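Local coordinates for protein leucine aminopeptidase (Fimbriiglobus ruber, PDB 7D1B) that binds zinc and probably cyclises the N-terminal glutamine of peptides, as a glutaminyl cyclase of the M28 aminopeptidase family, at residues A[109-114]-A[129-134]; A[93-98]-A[209-214]; A[253-258]-A[331-336]; A[289-292]-A[296-299]. All blocks are in the same frame, centred on the assembly; numbering follows the deposited sequence.

How the contacts relate
Contacts 1, 2 and 4 reach one mixed six-stranded sheet; contact 3 joins two helices packed on it. Contacts 1 and 2 touch, their centres about 10 Å apart: strands 91-99 and 108-117 are neighbours at one border, and Asp109 is salt-bridged to Lys98. Contact 4 lies at the other border, strand 297-300, meeting contact 2 through Phe211 and Leu290 and contact 3 through Leu255 and Val256. Along the chain contact 1 is nested in the loop closed by contact 2, and both close before contact 3 opens, with contact 4 inside it. Contacts 1 and 3 lie about 25 Å apart, centre to centre. Contact 1 approaches the zinc site; away from it, contacts 2 and 4 pair a helix with a strand.

Contact 1: residues A[109-114]-A[129-134]; sequences DMTNLI and SHYDTR
Thr111 meets Tyr131 through its backbone: the phenol OH of Tyr131 donates to Thr111 O at 2.7 Å. The carbonyl oxygen lies at the edge of the phenol ring, close to its plane, whereas the hydroxyl stands above the carbonyl plane, 36° out of it. Tyr131 CG sits between its own backbone N and carbonyl carbon (chi1 74°), a torsion that sends the ring across to strand 108-117. Asn112 turns its side chain from Tyr131 and spends its amide elsewhere, ND2 on Gln95 OE1 and Gly207 O, OD1 on the backbone N of Asp185. Leu113 points back toward the tyrosine, and its CB lies 4.1 Å from Tyr131 OH; Leu81 of helix 72-87 touches both side chains. In the sheet, strand 178-184 runs between the two joined strands, and the phenol reaches past it just beyond the end of strand 123-130. The residues flanking Tyr131 pair with each other: His130 ND1 donates to Asp132 OD1 at 2.8 Å, almost in the imidazole plane, while His130 NE2 bonds to Asp155 OD1. Asp155 binds the zinc ion, an arrangement consistent with a second-shell role for His130 and Asp132 at the metal site of this M28-family enzyme.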
loop_
_atom_site.group_PDB
_atom_site.type_symbol
_atom_site.label_atom_id
_atom_site.label_comp_id
_atom_site.label_asym_id
_atom_site.label_seq_id
_atom_site.Cartn_x
_atom_site.Cartn_y
_atom_site.Cartn_z
ATOM N N ASP A 109 14.134 -0.200 15.116
ATOM C CA ASP A 109 12.993 0.686 15.296
ATOM C C ASP A 109 12.132 0.679 14.044
ATOM O O ASP A 109 12.650 0.837 12.935
ATOM C CB ASP A 109 13.493 2.112 15.522
ATOM C CG ASP A 109 14.101 2.309 16.880
ATOM O OD1 ASP A 109 13.547 1.779 17.859
ATOM O OD2 ASP A 109 15.126 3.010 16.959
ATOM N N MET A 110 10.831 0.485 14.228
ATOM C CA MET A 110 9.844 0.496 13.163
ATOM C C MET A 110 8.805 1.556 13.487
ATOM O O MET A 110 8.480 1.797 14.663
ATOM C CB MET A 110 9.148 -0.862 13.078
ATOM C CG MET A 110 10.090 -1.981 12.797
ATOM S SD MET A 110 10.339 -2.044 11.015
ATOM C CE MET A 110 11.286 -3.574 10.834
ATOM N N THR A 111 8.247 2.156 12.436
ATOM C CA THR A 111 7.173 3.137 12.609
ATOM C C THR A 111 6.152 2.966 11.495
ATOM O O THR A 111 6.477 3.195 10.325
ATOM C CB THR A 111 7.707 4.579 12.584
ATOM O OG1 THR A 111 8.780 4.717 13.517
ATOM C CG2 THR A 111 6.600 5.573 12.959
ATOM N N ASN A 112 4.918 2.591 11.837
ATOM C CA ASN A 112 3.843 2.732 10.861
ATOM C C ASN A 112 3.346 4.174 10.903
ATOM O O ASN A 112 3.341 4.814 11.953
ATOM C CB ASN A 112 2.654 1.832 11.200
ATOM C CG ASN A 112 2.973 0.347 11.150
ATOM O OD1 ASN A 112 3.827 -0.111 10.372
ATOM N ND2 ASN A 112 2.251 -0.421 11.962
ATOM N N LEU A 113 2.942 4.693 9.754
ATOM C CA LEU A 113 2.380 6.041 9.684
ATOM C C LEU A 113 0.913 5.948 9.290
ATOM O O LEU A 113 0.552 5.194 8.387
ATOM C CB LEU A 113 3.124 6.877 8.645
ATOM C CG LEU A 113 3.276 8.395 8.705
ATOM C CD1 LEU A 113 3.926 8.809 10.012
ATOM C CD2 LEU A 113 4.093 8.927 7.533
ATOM N N ILE A 114 0.059 6.702 9.967
ATOM C CA ILE A 114 -1.361 6.728 9.646
ATOM C C ILE A 114 -1.738 8.173 9.369
ATOM O O ILE A 114 -1.537 9.041 10.221
ATOM C CB ILE A 114 -2.219 6.158 10.782
ATOM C CG1 ILE A 114 -1.785 4.732 11.135
ATOM C CG2 ILE A 114 -3.712 6.218 10.405
ATOM C CD1 ILE A 114 -2.323 4.249 12.474
ATOM N N SER A 129 -0.241 0.542 2.197
ATOM C CA SER A 129 0.929 0.196 1.398
ATOM C C SER A 129 2.059 -0.001 2.390
ATOM O O SER A 129 2.057 0.633 3.439
ATOM C CB SER A 129 1.284 1.370 0.478
ATOM O OG SER A 129 2.426 1.103 -0.305
ATOM N N HIS A 130 3.050 -0.827 2.041
ATOM C CA HIS A 130 4.290 -0.750 2.813
ATOM C C HIS A 130 5.102 0.446 2.331
ATOM O O HIS A 130 4.846 1.003 1.257
ATOM C CB HIS A 130 5.079 -2.072 2.820
ATOM C CG HIS A 130 5.978 -2.297 1.635
ATOM N ND1 HIS A 130 7.354 -2.269 1.740
ATOM C CD2 HIS A 130 5.709 -2.648 0.355
ATOM C CE1 HIS A 130 7.890 -2.566 0.566
ATOM N NE2 HIS A 130 6.914 -2.798 -0.292
ATOM N N TYR A 131 6.075 0.870 3.141
ATOM C CA TYR A 131 6.939 1.958 2.711
ATOM C C TYR A 131 8.401 1.749 3.085
ATOM O O TYR A 131 9.230 2.589 2.727
ATOM C CB TYR A 131 6.421 3.352 3.121
ATOM C CG TYR A 131 6.546 3.777 4.576
ATOM C CD1 TYR A 131 6.472 2.878 5.641
ATOM C CD2 TYR A 131 6.684 5.114 4.877
ATOM C CE1 TYR A 131 6.567 3.322 6.969
ATOM C CE2 TYR A 131 6.780 5.562 6.184
ATOM C CZ TYR A 131 6.723 4.667 7.229
ATOM O OH TYR A 131 6.822 5.154 8.513
ATOM N N ASP A 132 8.754 0.661 3.767
ATOM C CA ASP A 132 10.158 0.281 3.839
ATOM C C ASP A 132 10.591 -0.267 2.486
ATOM O O ASP A 132 9.779 -0.769 1.714
ATOM C CB ASP A 132 10.384 -0.755 4.940
ATOM C CG ASP A 132 9.700 -2.083 4.644
ATOM O OD1 ASP A 132 8.476 -2.097 4.338
ATOM O OD2 ASP A 132 10.377 -3.132 4.750
ATOM N N THR A 133 11.877 -0.170 2.185
ATOM C CA THR A 133 12.392 -0.770 0.962
ATOM C C THR A 133 13.269 -1.961 1.311
ATOM O O THR A 133 14.002 -1.949 2.310
ATOM C CB THR A 133 13.115 0.234 0.054
ATOM O OG1 THR A 133 14.249 0.807 0.727
ATOM C CG2 THR A 133 12.163 1.349 -0.389
ATOM N N ARG A 134 13.195 -2.989 0.484
ATOM C CA ARG A 134 13.953 -4.205 0.729
ATOM C C ARG A 134 15.449 -3.892 0.704
ATOM O O ARG A 134 15.902 -3.099 -0.126
ATOM C CB ARG A 134 13.634 -5.207 -0.371
ATOM C CG ARG A 134 14.008 -6.629 -0.040
ATOM C CD ARG A 134 13.623 -7.555 -1.193
ATOM N NE ARG A 134 14.022 -8.923 -0.920
ATOM C CZ ARG A 134 13.245 -9.878 -0.419
ATOM N NH1 ARG A 134 13.770 -11.079 -0.178
ATOM N NH2 ARG A 134 11.970 -9.643 -0.126
#

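Contact 2: residues A[93-98]-A[209-214]; sequences VRQEFK and EHFANG
Phe97 and His210 form an offset stack, with ring centroids 3.9 Å apart and planes 5° from parallel. His210 CG, anti to its backbone N (chi1 -178°), extends the imidazole to the strand. The side chains slide past each other in opposite directions, each CB lying over the other's ring: Phe97 CB comes within 3.5 Å of His210 CE1, and His210 CB makes a matching CH-pi contact with the phenyl face. With an alanine in place of Phe97, one face of the imidazole would probably lose its stacking partner. Gln95 brings a polar edge contact, its OE1 lying 3.5 Å from Phe211 CD1 near the plane of that ring and also at the imidazole edge; this oxygen accepts a hydrogen bond from Asn112 ND2. Water supplies the polar links. One molecule accepts from Gln95 NE2 at 2.8 Å and donates to Phe211 O, lying over the phenyl rim. A second donates to Glu96 O and sits 2.8 Å from His210 NE2. The axes of segments 93-98 and 209-214 lie at 108°; strand 91-99, outermost in the sheet, is flanked by strand 108-117, whose Met110 touches Phe97 and whose Ile114 touches Phe211, while helix 287-292 packs on helix 206-218 through Leu290.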
loop_
_atom_site.group_PDB
_atom_site.type_symbol
_atom_site.label_atom_id
_atom_site.label_comp_id
_atom_site.label_asym_id
_atom_site.label_seq_id
_atom_site.Cartn_x
_atom_site.Cartn_y
_atom_site.Cartn_z
ATOM N N VAL A 93 -0.516 10.137 12.662
ATOM C CA VAL A 93 -0.119 9.459 13.890
ATOM C C VAL A 93 0.964 8.449 13.551
ATOM O O VAL A 93 0.944 7.819 12.489
ATOM C CB VAL A 93 -1.333 8.821 14.611
ATOM C CG1 VAL A 93 -0.917 7.807 15.660
ATOM C CG2 VAL A 93 -2.203 9.908 15.242
ATOM N N ARG A 94 1.915 8.307 14.459
ATOM C CA ARG A 94 2.980 7.318 14.361
ATOM C C ARG A 94 2.663 6.130 15.257
ATOM O O ARG A 94 2.212 6.309 16.391
ATOM C CB ARG A 94 4.296 7.946 14.823
ATOM C CG ARG A 94 4.758 9.114 13.962
ATOM C CD ARG A 94 5.898 9.890 14.615
ATOM N NE ARG A 94 7.076 9.065 14.833
ATOM C CZ ARG A 94 8.040 8.874 13.937
ATOM N NH1 ARG A 94 7.976 9.451 12.741
ATOM N NH2 ARG A 94 9.070 8.092 14.239
ATOM N N GLN A 95 2.915 4.923 14.768
ATOM C CA GLN A 95 2.893 3.729 15.610
ATOM C C GLN A 95 4.326 3.237 15.679
ATOM O O GLN A 95 4.814 2.600 14.741
ATOM C CB GLN A 95 2.015 2.612 15.060
ATOM C CG GLN A 95 0.604 2.939 14.778
ATOM C CD GLN A 95 -0.205 1.680 14.444
ATOM O OE1 GLN A 95 0.276 0.737 13.771
ATOM N NE2 GLN A 95 -1.441 1.649 14.934
ATOM N N GLU A 96 5.003 3.548 16.777
ATOM C CA GLU A 96 6.407 3.213 16.945
ATOM C C GLU A 96 6.533 1.908 17.715
ATOM O O GLU A 96 5.840 1.698 18.712
ATOM C CB GLU A 96 7.110 4.330 17.721
ATOM C CG GLU A 96 7.085 5.683 17.003
ATOM C CD GLU A 96 7.750 6.795 17.792
ATOM O OE1 GLU A 96 8.060 6.607 18.993
ATOM O OE2 GLU A 96 7.968 7.868 17.196
ATOM N N PHE A 97 7.440 1.043 17.272
ATOM C CA PHE A 97 7.660 -0.231 17.945
ATOM C C PHE A 97 9.052 -0.732 17.587
ATOM O O PHE A 97 9.731 -0.163 16.737
ATOM C CB PHE A 97 6.550 -1.248 17.632
ATOM C CG PHE A 97 6.427 -1.625 16.169
ATOM C CD1 PHE A 97 5.813 -0.781 15.252
ATOM C CD2 PHE A 97 6.891 -2.860 15.726
ATOM C CE1 PHE A 97 5.694 -1.164 13.913
ATOM C CE2 PHE A 97 6.765 -3.251 14.407
ATOM C CZ PHE A 97 6.171 -2.413 13.499
ATOM N N LYS A 98 9.492 -1.785 18.271
ATOM C CA LYS A 98 10.793 -2.386 18.008
ATOM C C LYS A 98 10.610 -3.866 17.759
ATOM O O LYS A 98 9.752 -4.508 18.368
ATOM C CB LYS A 98 11.749 -2.239 19.204
ATOM C CG LYS A 98 12.129 -0.809 19.510
ATOM C CD LYS A 98 13.043 -0.757 20.727
ATOM C CE LYS A 98 13.170 0.653 21.282
ATOM N NZ LYS A 98 14.077 1.506 20.462
ATOM N N GLU A 209 1.372 -6.695 10.838
ATOM C CA GLU A 209 1.043 -7.499 12.014
ATOM C C GLU A 209 0.893 -6.614 13.240
ATOM O O GLU A 209 -0.045 -6.797 14.027
ATOM C CB GLU A 209 2.080 -8.599 12.221
ATOM C CG GLU A 209 1.925 -9.650 11.138
ATOM C CD GLU A 209 2.947 -10.759 11.180
ATOM O OE1 GLU A 209 3.733 -10.824 12.140
ATOM O OE2 GLU A 209 2.944 -11.584 10.241
ATOM N N HIS A 210 1.783 -5.625 13.403
ATOM C CA HIS A 210 1.691 -4.722 14.545
ATOM C C HIS A 210 0.383 -3.940 14.507
ATOM O O HIS A 210 -0.328 -3.830 15.515
ATOM C CB HIS A 210 2.880 -3.766 14.555
ATOM C CG HIS A 210 2.879 -2.839 15.725
ATOM N ND1 HIS A 210 3.360 -3.217 16.958
ATOM C CD2 HIS A 210 2.451 -1.561 15.857
ATOM C CE1 HIS A 210 3.224 -2.210 17.802
ATOM N NE2 HIS A 210 2.669 -1.197 17.164
ATOM N N PHE A 211 0.050 -3.393 13.343
ATOM C CA PHE A 211 -1.171 -2.617 13.199
ATOM C C PHE A 211 -2.390 -3.479 13.492
ATOM O O PHE A 211 -3.296 -3.065 14.226
ATOM C CB PHE A 211 -1.234 -2.076 11.773
ATOM C CG PHE A 211 -2.476 -1.269 11.492
ATOM C CD1 PHE A 211 -2.505 0.094 11.725
ATOM C CD2 PHE A 211 -3.622 -1.887 11.013
ATOM C CE1 PHE A 211 -3.675 0.829 11.483
ATOM C CE2 PHE A 211 -4.790 -1.161 10.751
ATOM C CZ PHE A 211 -4.806 0.201 11.001
ATOM N N ALA A 212 -2.440 -4.679 12.905
ATOM C CA ALA A 212 -3.603 -5.532 13.079
ATOM C C ALA A 212 -3.747 -5.962 14.530
ATOM O O ALA A 212 -4.853 -5.971 15.070
ATOM C CB ALA A 212 -3.497 -6.745 12.163
ATOM N N ASN A 213 -2.637 -6.324 15.179
ATOM C CA ASN A 213 -2.709 -6.704 16.585
ATOM C C ASN A 213 -3.180 -5.547 17.446
ATOM O O ASN A 213 -3.944 -5.750 18.401
ATOM C CB ASN A 213 -1.346 -7.182 17.075
ATOM C CG ASN A 213 -1.003 -8.539 16.560
ATOM O OD1 ASN A 213 -1.885 -9.310 16.183
ATOM N ND2 ASN A 213 0.281 -8.853 16.541
ATOM N N GLY A 214 -2.719 -4.327 17.143
ATOM C CA GLY A 214 -3.154 -3.175 17.916
ATOM C C GLY A 214 -4.642 -2.936 17.778
ATOM O O GLY A 214 -5.334 -2.613 18.755
HETATM O O HOH W 1 -3.289 -0.479 15.300
HETATM O O HOH W 2 2.980 1.257 18.547
#

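Contact 3: residues A[253-258]-A[331-336]; sequences PNLVAE and LGWIQI. With GOL (glycerol), chain H.
Trp333 and Leu255 both carry CG opposite the backbone N (chi1 172° and -152°), which swings the indole and the isobutyl group together between helices 320-336 and 253-266. These are two of the helices packed against one face of the mixed sheet in the alpha/beta fold of the M28 family, their short segments crossing at 116° with axes 11.2 Å apart; Leu255 and Trp333 both rest on Val230 of strand 225-232. Leu255 CD2 does the apolar touching, crossing the indole obliquely at 3.6 Å from Trp333 NE1 and 3.8 Å from Trp333 CE2. Glu258 OE1 comes instead to the edge of the ring, 3.6 Å from Trp333 CD1 and near the indole plane, with the carboxylate steeply inclined to the ring. One turn further along the second helix, Ile336 CD1 packs on Glu258 CB, and Val262 of helix 253-266 also touches that isoleucine. A glycerol, probably from the crystallisation liquor, bridges the polar groups. In one of the two conformers of Asn254, ND2 donates to the glycerol O2 and makes a weak bond to Glu258 OE2. Glu258 OE1 also bonds to Gln337 NE2, just after segment 331-336. The indole N-H is satisfied by the glycerol: Trp333 NE1 donates to GOL O1 at 2.9 Å in a nearly straight bond, and GOL O1 in turn donates to Glu258 OE1 at 2.7 Å.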
loop_
_atom_site.group_PDB
_atom_site.type_symbol
_atom_site.label_atom_id
_atom_site.label_comp_id
_atom_site.label_asym_id
_atom_site.label_seq_id
_atom_site.Cartn_x
_atom_site.Cartn_y
_atom_site.Cartn_z
ATOM N N PRO A 253 -14.817 -11.074 -0.325
ATOM C CA PRO A 253 -15.530 -11.198 -1.608
ATOM C C PRO A 253 -16.310 -9.963 -2.004
ATOM O O PRO A 253 -16.291 -9.590 -3.186
ATOM C CB PRO A 253 -16.437 -12.416 -1.397
ATOM C CG PRO A 253 -16.515 -12.601 0.107
ATOM C CD PRO A 253 -15.209 -12.104 0.651
ATOM N N ASN A 254 -17.018 -9.321 -1.070
ATOM C CA ASN A 254 -17.793 -8.148 -1.468
ATOM C C ASN A 254 -16.912 -6.949 -1.764
ATOM O O ASN A 254 -17.276 -6.110 -2.600
ATOM C CB ASN A 254 -18.859 -7.779 -0.437
ATOM C CG ASN A 254 -19.696 -6.538 -0.910
ATOM O OD1 ASN A 254 -20.458 -6.640 -1.870
ATOM N ND2 ASN A 254 -19.500 -5.374 -0.285
ATOM N N LEU A 255 -15.771 -6.833 -1.074
ATOM C CA LEU A 255 -14.834 -5.757 -1.373
ATOM C C LEU A 255 -14.268 -5.929 -2.778
ATOM O O LEU A 255 -14.215 -4.968 -3.552
ATOM C CB LEU A 255 -13.739 -5.727 -0.299
ATOM C CG LEU A 255 -13.075 -4.384 -0.008
ATOM C CD1 LEU A 255 -12.097 -4.579 1.131
ATOM C CD2 LEU A 255 -12.413 -3.723 -1.179
ATOM N N VAL A 256 -13.851 -7.153 -3.128
ATOM C CA VAL A 256 -13.402 -7.400 -4.494
ATOM C C VAL A 256 -14.488 -6.994 -5.484
ATOM O O VAL A 256 -14.230 -6.294 -6.475
ATOM C CB VAL A 256 -12.989 -8.872 -4.686
ATOM C CG1 VAL A 256 -12.639 -9.125 -6.147
ATOM C CG2 VAL A 256 -11.803 -9.241 -3.804
ATOM N N ALA A 257 -15.730 -7.444 -5.244
ATOM C CA ALA A 257 -16.806 -7.115 -6.180
ATOM C C ALA A 257 -16.973 -5.607 -6.333
ATOM O O ALA A 257 -17.115 -5.104 -7.452
ATOM C CB ALA A 257 -18.120 -7.757 -5.728
ATOM N N GLU A 258 -16.992 -4.863 -5.222
ATOM C CA GLU A 258 -17.158 -3.409 -5.306
ATOM C C GLU A 258 -16.013 -2.761 -6.059
ATOM O O GLU A 258 -16.235 -1.885 -6.899
ATOM C CB GLU A 258 -17.264 -2.793 -3.913
ATOM C CG GLU A 258 -18.599 -3.054 -3.262
ATOM C CD GLU A 258 -18.783 -2.356 -1.934
ATOM O OE1 GLU A 258 -17.806 -1.780 -1.402
ATOM O OE2 GLU A 258 -19.927 -2.370 -1.418
ATOM N N LEU A 331 -11.054 6.071 -4.896
ATOM C CA LEU A 331 -11.984 7.135 -4.521
ATOM C C LEU A 331 -13.427 6.735 -4.810
ATOM O O LEU A 331 -14.340 7.101 -4.051
ATOM C CB LEU A 331 -11.628 8.434 -5.237
ATOM C CG LEU A 331 -10.316 9.072 -4.793
ATOM C CD1 LEU A 331 -10.070 10.329 -5.606
ATOM C CD2 LEU A 331 -10.333 9.371 -3.294
ATOM N N GLY A 332 -13.663 5.970 -5.883
ATOM C CA GLY A 332 -15.027 5.520 -6.141
ATOM C C GLY A 332 -15.510 4.551 -5.082
ATOM O O GLY A 332 -16.639 4.657 -4.594
ATOM N N TRP A 333 -14.648 3.610 -4.700
ATOM C CA TRP A 333 -14.938 2.680 -3.613
ATOM C C TRP A 333 -15.310 3.431 -2.337
ATOM O O TRP A 333 -16.302 3.104 -1.670
ATOM C CB TRP A 333 -13.706 1.791 -3.413
ATOM C CG TRP A 333 -13.739 0.897 -2.202
ATOM C CD1 TRP A 333 -14.674 -0.054 -1.890
ATOM C CD2 TRP A 333 -12.754 0.850 -1.164
ATOM N NE1 TRP A 333 -14.336 -0.681 -0.706
ATOM C CE2 TRP A 333 -13.157 -0.145 -0.245
ATOM C CE3 TRP A 333 -11.577 1.577 -0.908
ATOM C CZ2 TRP A 333 -12.404 -0.462 0.891
ATOM C CZ3 TRP A 333 -10.829 1.265 0.225
ATOM C CH2 TRP A 333 -11.250 0.257 1.116
ATOM N N ILE A 334 -14.538 4.463 -2.001
ATOM C CA ILE A 334 -14.838 5.273 -0.821
ATOM C C ILE A 334 -16.221 5.911 -0.940
ATOM O O ILE A 334 -17.030 5.859 -0.005
ATOM C CB ILE A 334 -13.732 6.315 -0.602
ATOM C CG1 ILE A 334 -12.464 5.624 -0.111
ATOM C CG2 ILE A 334 -14.175 7.408 0.365
ATOM C CD1 ILE A 334 -11.176 6.439 -0.362
ATOM N N GLN A 335 -16.504 6.534 -2.086
ATOM C CA GLN A 335 -17.725 7.312 -2.236
ATOM C C GLN A 335 -18.972 6.445 -2.238
ATOM O O GLN A 335 -20.033 6.929 -1.841
ATOM C CB GLN A 335 -17.683 8.106 -3.532
ATOM C CG GLN A 335 -16.722 9.271 -3.521
ATOM C CD GLN A 335 -16.536 9.788 -4.922
ATOM O OE1 GLN A 335 -17.351 10.566 -5.430
ATOM N NE2 GLN A 335 -15.498 9.302 -5.593
ATOM N N ILE A 336 -18.893 5.196 -2.708
ATOM C CA ILE A 336 -20.105 4.377 -2.805
ATOM C C ILE A 336 -20.520 3.767 -1.475
ATOM O O ILE A 336 -21.615 3.203 -1.383
ATOM C CB ILE A 336 -20.049 3.312 -3.917
ATOM C CG1 ILE A 336 -19.020 2.226 -3.574
ATOM C CG2 ILE A 336 -19.809 3.950 -5.282
ATOM C CD1 ILE A 336 -19.002 1.088 -4.574
HETATM C C1 GOL H . -16.348 -2.456 1.901
HETATM O O1 GOL H . -16.109 -2.685 0.509
HETATM C C2 GOL H . -17.192 -3.651 2.472
HETATM O O2 GOL H . -18.425 -3.797 1.850
HETATM C C3 GOL H . -16.352 -4.932 2.352
HETATM O O3 GOL H . -17.154 -6.010 2.786
#

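Contact 4: residues A[289-292]-A[296-299]; sequences ALNE and PAVD
Asn291 ND2 donates to Ala297 O at 2.9 Å, a fairly straight bond (161° at the hydrogen) in which the oxygen lies close to the asparagine amide plane. The other end of the same amide takes the return bond: Ala297 N donates to Asn291 OD1 at 3.0 Å, more bent and approaching from above the plane of the side-chain carbonyl. One carboxamide therefore satisfies both the N-H and the C=O of a single residue, much as a neighbouring strand would. CG of Asn291 lies opposite its carbonyl carbon (chi1 -81°), and this brings the flat group alongside the backbone of residues 296-299. A weak bond from Asn291 ND2 to His287 O ties the amide back to its own helix as well. Replacing Asn291 by a leucine would probably leave Ala297 N and Ala297 O without these two mates and loosen the hold of the helix end on the strand. The apolar contact is Leu290 CB with Ala297 CB at 3.7 Å; the same methyl also packs against Asn291 ND2, and Pro296 CA against Asn291 OD1. With three residues between the segments, this is a tight helix-to-strand connection leading into the edge strand 297-300 of the M28 alpha/beta sheet. Pro296 and Val298 bond by their backbones to strand 225-232, whereas Ala297 is served by the asparagine. Val298 turns the other way, onto Leu255, Val256 and Leu259 of helix 253-266, and helix 287-292 leans through Leu290 on Phe211 of helix 206-218.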
loop_
_atom_site.group_PDB
_atom_site.type_symbol
_atom_site.label_atom_id
_atom_site.label_comp_id
_atom_site.label_asym_id
_atom_site.label_seq_id
_atom_site.Cartn_x
_atom_site.Cartn_y
_atom_site.Cartn_z
ATOM N N ALA A 289 -2.517 -9.962 7.604
ATOM C CA ALA A 289 -2.744 -9.656 9.013
ATOM C C ALA A 289 -4.066 -8.933 9.198
ATOM O O ALA A 289 -4.760 -9.133 10.203
ATOM C CB ALA A 289 -1.605 -8.803 9.558
ATOM N N LEU A 290 -4.442 -8.085 8.230
ATOM C CA LEU A 290 -5.712 -7.360 8.316
ATOM C C LEU A 290 -6.893 -8.318 8.238
ATOM O O LEU A 290 -7.798 -8.267 9.081
ATOM C CB LEU A 290 -5.788 -6.289 7.214
ATOM C CG LEU A 290 -4.658 -5.265 7.197
ATOM C CD1 LEU A 290 -4.868 -4.294 6.046
ATOM C CD2 LEU A 290 -4.588 -4.510 8.500
ATOM N N ASN A 291 -6.874 -9.237 7.263
ATOM C CA ASN A 291 -7.936 -10.237 7.182
ATOM C C ASN A 291 -8.016 -11.061 8.461
ATOM O O ASN A 291 -9.118 -11.351 8.955
ATOM C CB ASN A 291 -7.715 -11.157 5.980
ATOM C CG ASN A 291 -8.188 -10.530 4.676
ATOM O OD1 ASN A 291 -9.380 -10.241 4.503
ATOM N ND2 ASN A 291 -7.263 -10.320 3.741
ATOM N N GLU A 292 -6.859 -11.436 9.026
ATOM C CA GLU A 292 -6.863 -12.255 10.234
ATOM C C GLU A 292 -7.443 -11.499 11.417
ATOM O O GLU A 292 -7.954 -12.124 12.354
ATOM C CB GLU A 292 -5.458 -12.785 10.498
ATOM C CG GLU A 292 -5.083 -13.858 9.460
ATOM C CD GLU A 292 -3.699 -14.446 9.620
ATOM O OE1 GLU A 292 -2.915 -13.922 10.432
ATOM O OE2 GLU A 292 -3.396 -15.433 8.916
ATOM N N PRO A 296 -11.931 -7.145 6.227
ATOM C CA PRO A 296 -11.826 -7.623 4.840
ATOM C C PRO A 296 -10.789 -6.788 4.104
ATOM O O PRO A 296 -10.851 -5.557 4.116
ATOM C CB PRO A 296 -13.234 -7.402 4.287
ATOM C CG PRO A 296 -14.146 -7.354 5.500
ATOM C CD PRO A 296 -13.301 -6.726 6.581
ATOM N N ALA A 297 -9.808 -7.457 3.490
ATOM C CA ALA A 297 -8.664 -6.746 2.931
ATOM C C ALA A 297 -8.243 -7.376 1.611
ATOM O O ALA A 297 -8.005 -8.591 1.520
ATOM C CB ALA A 297 -7.488 -6.709 3.909
ATOM N N VAL A 298 -8.132 -6.524 0.592
ATOM C CA VAL A 298 -7.806 -6.938 -0.772
ATOM C C VAL A 298 -6.445 -6.387 -1.152
ATOM O O VAL A 298 -6.158 -5.208 -0.921
ATOM C CB VAL A 298 -8.882 -6.428 -1.750
ATOM C CG1 VAL A 298 -8.451 -6.597 -3.200
ATOM C CG2 VAL A 298 -10.201 -7.095 -1.455
ATOM N N ASP A 299 -5.642 -7.229 -1.803
ATOM C CA ASP A 299 -4.355 -6.831 -2.367
ATOM C C ASP A 299 -4.559 -6.480 -3.836
ATOM O O ASP A 299 -4.957 -7.335 -4.633
ATOM C CB ASP A 299 -3.359 -7.981 -2.209
ATOM C CG ASP A 299 -1.914 -7.555 -2.360
ATOM O OD1 ASP A 299 -1.619 -6.372 -2.642
ATOM O OD2 ASP A 299 -1.056 -8.464 -2.154
#